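Local coordinates for giding protein-mglB (Thermus thermophilus, PDB 1J3W), which probably acts as a Roadblock/LC7-type regulator and adaptor in gliding motility, perhaps with guanyl-nucleotide exchange activity, at residues Y95-G100 with H121-S126. Residues are numbered along the deposited sequence; the frame is centred on the assembly and turned at random.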
ATOM      1  N   TYR B  95      13.598   3.011  11.137  1.00  9.05           N
ATOM      2  CA  TYR B  95      14.387   3.721  10.137  1.00  8.52           C
ATOM      3  C   TYR B  95      14.618   2.753   8.989  1.00 10.58           C
ATOM      4  O   TYR B  95      15.078   1.630   9.201  1.00 10.53           O
ATOM      5  CB  TYR B  95      15.743   4.136  10.713  1.00  9.94           C
ATOM      6  CG  TYR B  95      16.690   4.743   9.701  1.00  9.83           C
ATOM      7  CD1 TYR B  95      16.624   6.094   9.381  1.00 12.73           C
ATOM      8  CD2 TYR B  95      17.649   3.958   9.058  1.00 11.96           C
ATOM      9  CE1 TYR B  95      17.488   6.659   8.449  1.00 12.69           C
ATOM     10  CE2 TYR B  95      18.520   4.514   8.117  1.00 12.59           C
ATOM     11  CZ  TYR B  95      18.431   5.863   7.820  1.00 13.57           C
ATOM     12  OH  TYR B  95      19.273   6.423   6.881  1.00 15.90           O
ATOM     13  N   VAL B  96      14.285   3.181   7.777  1.00  8.42           N
ATOM     14  CA  VAL B  96      14.485   2.359   6.596  1.00  9.39           C
ATOM     15  C   VAL B  96      15.197   3.194   5.540  1.00  9.68           C
ATOM     16  O   VAL B  96      14.814   4.336   5.281  1.00 10.45           O
ATOM     17  CB  VAL B  96      13.144   1.862   6.020  1.00  8.74           C
ATOM     18  CG1 VAL B  96      13.390   0.986   4.800  1.00 11.00           C
ATOM     19  CG2 VAL B  96      12.382   1.086   7.080  1.00 11.95           C
ATOM     20  N   ASP B  97      16.239   2.634   4.937  1.00  9.92           N
ATOM     21  CA  ASP B  97      16.974   3.352   3.908  1.00 10.70           C
ATOM     22  C   ASP B  97      17.388   2.371   2.823  1.00 12.77           C
ATOM     23  O   ASP B  97      17.685   1.210   3.097  1.00 13.59           O
ATOM     24  CB  ASP B  97      18.205   4.036   4.517  1.00 13.13           C
ATOM     25  CG  ASP B  97      18.857   5.034   3.567  1.00 17.16           C
ATOM     26  OD1 ASP B  97      18.172   5.543   2.652  1.00 19.70           O
ATOM     27  OD2 ASP B  97      20.054   5.325   3.748  1.00 24.15           O
ATOM     28  N   GLU B  98      17.377   2.836   1.582  1.00 12.81           N
ATOM     29  CA  GLU B  98      17.761   1.990   0.468  1.00 15.21           C
ATOM     30  C   GLU B  98      19.222   1.589   0.555  1.00 15.25           C
ATOM     31  O   GLU B  98      20.092   2.417   0.844  1.00 17.38           O
ATOM     32  CB  GLU B  98      17.520   2.711  -0.860  1.00 17.94           C
ATOM     33  CG  GLU B  98      16.092   2.652  -1.356  1.00 22.41           C
ATOM     34  CD  GLU B  98      15.938   3.257  -2.739  1.00 24.43           C
ATOM     35  OE1 GLU B  98      16.780   2.962  -3.612  1.00 29.19           O
ATOM     36  OE2 GLU B  98      14.974   4.017  -2.953  1.00 28.36           O
ATOM     37  N   ALA B  99      19.483   0.310   0.314  1.00 15.56           N
ATOM     38  CA  ALA B  99      20.841  -0.222   0.313  1.00 16.62           C
ATOM     39  C   ALA B  99      21.008  -0.745  -1.106  1.00 18.45           C
ATOM     40  O   ALA B  99      20.962  -1.949  -1.354  1.00 19.84           O
ATOM     41  CB  ALA B  99      20.973  -1.354   1.323  1.00 17.07           C
ATOM     42  N   GLY B 100      21.188   0.179  -2.041  1.00 19.66           N
ATOM     43  CA  GLY B 100      21.319  -0.214  -3.427  1.00 20.30           C
ATOM     44  C   GLY B 100      19.928  -0.289  -4.019  1.00 20.76           C
ATOM     45  O   GLY B 100      18.941   0.033  -3.355  1.00 21.66           O
ATOM     46  N   HIS B 121      24.598   7.123  11.372  1.00 11.78           N
ATOM     47  CA  HIS B 121      25.197   5.815  11.162  1.00 11.53           C
ATOM     48  C   HIS B 121      24.332   4.907  10.298  1.00 11.37           C
ATOM     49  O   HIS B 121      24.839   3.992   9.646  1.00 12.93           O
ATOM     50  CB  HIS B 121      25.521   5.195  12.521  1.00 11.75           C
ATOM     51  CG  HIS B 121      26.505   6.002  13.308  1.00 13.07           C
ATOM     52  ND1 HIS B 121      27.853   6.020  13.016  1.00 13.81           N
ATOM     53  CD2 HIS B 121      26.329   6.886  14.320  1.00 13.08           C
ATOM     54  CE1 HIS B 121      28.463   6.878  13.813  1.00 14.07           C
ATOM     55  NE2 HIS B 121      27.561   7.419  14.614  1.00 15.29           N
ATOM     56  N   GLY B 122      23.026   5.166  10.287  1.00 12.28           N
ATOM     57  CA  GLY B 122      22.135   4.389   9.446  1.00 12.43           C
ATOM     58  C   GLY B 122      22.456   4.677   7.987  1.00 11.40           C
ATOM     59  O   GLY B 122      22.485   3.771   7.163  1.00 12.13           O
ATOM     60  N   LYS B 123      22.705   5.945   7.664  1.00 13.17           N
ATOM     61  CA  LYS B 123      23.041   6.320   6.290  1.00 12.33           C
ATOM     62  C   LYS B 123      24.382   5.696   5.889  1.00 12.74           C
ATOM     63  O   LYS B 123      24.546   5.201   4.772  1.00 13.76           O
ATOM     64  CB  LYS B 123      23.104   7.846   6.161  1.00 14.71           C
ATOM     65  CG  LYS B 123      23.513   8.340   4.782  1.00 17.74           C
ATOM     66  CD  LYS B 123      22.571   7.842   3.694  1.00 20.25           C
ATOM     67  CE  LYS B 123      21.172   8.416   3.853  1.00 22.77           C
ATOM     68  NZ  LYS B 123      20.257   7.931   2.779  1.00 24.55           N
ATOM     69  N   ARG B 124      25.348   5.720   6.800  1.00 12.47           N
ATOM     70  CA  ARG B 124      26.642   5.130   6.490  1.00 12.43           C
ATOM     71  C   ARG B 124      26.483   3.634   6.254  1.00 12.03           C
ATOM     72  O   ARG B 124      27.108   3.059   5.362  1.00 12.87           O
ATOM     73  CB  ARG B 124      27.627   5.379   7.629  1.00 12.24           C
ATOM     74  CG  ARG B 124      28.030   6.833   7.778  1.00 14.22           C
ATOM     75  CD  ARG B 124      28.955   7.025   8.958  1.00 14.84           C
ATOM     76  NE  ARG B 124      29.440   8.399   9.028  1.00 13.93           N
ATOM     77  CZ  ARG B 124      30.188   8.873  10.018  1.00 15.77           C
ATOM     78  NH1 ARG B 124      30.537   8.084  11.024  1.00 16.11           N
ATOM     79  NH2 ARG B 124      30.582  10.143  10.004  1.00 17.32           N
ATOM     80  N   ALA B 125      25.629   3.000   7.049  1.00 11.54           N
ATOM     81  CA  ALA B 125      25.411   1.571   6.908  1.00 11.64           C
ATOM     82  C   ALA B 125      24.752   1.225   5.581  1.00 11.38           C
ATOM     83  O   ALA B 125      25.158   0.272   4.912  1.00 12.71           O
ATOM     84  CB  ALA B 125      24.561   1.056   8.059  1.00 11.62           C
ATOM     85  N   SER B 126      23.739   1.993   5.193  1.00 11.95           N
ATOM     86  CA  SER B 126      23.050   1.697   3.946  1.00 13.13           C
ATOM     87  C   SER B 126      23.996   1.801   2.757  1.00 14.06           C
ATOM     88  O   SER B 126      23.915   0.997   1.834  1.00 13.58           O
ATOM     89  CB  SER B 126      21.838   2.618   3.757  1.00 15.18           C
ATOM     90  OG  SER B 126      22.220   3.972   3.619  1.00 17.91           O
TER
HETATM   91  O   HOH W   1      22.064   4.535   0.683  1.00 35.14           O
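Asp97 reaches from strand 95-98 to two side chains of helix 121-126, Lys123 and Ser126. Its CB lies 4.0 Å from CB of Ser126. CG stands anti to the backbone N (chi1 -168°), which carries the carboxylate out toward the helix. There CG sits between two donors, 3.3 Å from NZ of Lys123 and with OG of Ser126 also near. Of the two oxygens, OD1 receives a weak bond from NZ of Lys123. OD2 does more. It forms a salt bridge with NZ of Lys123 at 2.8 Å, the ammonium coming in on the syn side and 27° out of the carboxylate plane. OD2 also lies 2.6 Å from OG of Ser126, a hydrogen-bonding distance. The single serine proton can go to OD2 or to the backbone O of Lys123, and the structure does not fix which. Lys123 is bent at chi2 and chi3; the bends bring CE and NZ to OD2, and the two side chains cross at about a right angle. This pairing probably favours a charged carboxylate.

One water ties the backbone to the same serine, donating to O of Glu98 at 2.9 Å and to OG of Ser126. Close by, CA of Ala99 packs against O of Ser126 at 3.6 Å. At the start of segment 95-100, the Tyr95 ring lies obliquely against Gly122, with CE2 3.9 Å from Gly122 CA. Gly122 has no side chain, and its CA and C meet the ring directly. The Tyr95 OH is hydrogen-bonded to Glu84.

Strand 93-98 lies between strands 103-109 and 84-88 in the antiparallel sheet of the Roadblock/LC7 fold. Helix 115-135 packs on this sheet, its axis running locally at 34° to the strand, and Ala125 touches helix 10-27 beside it.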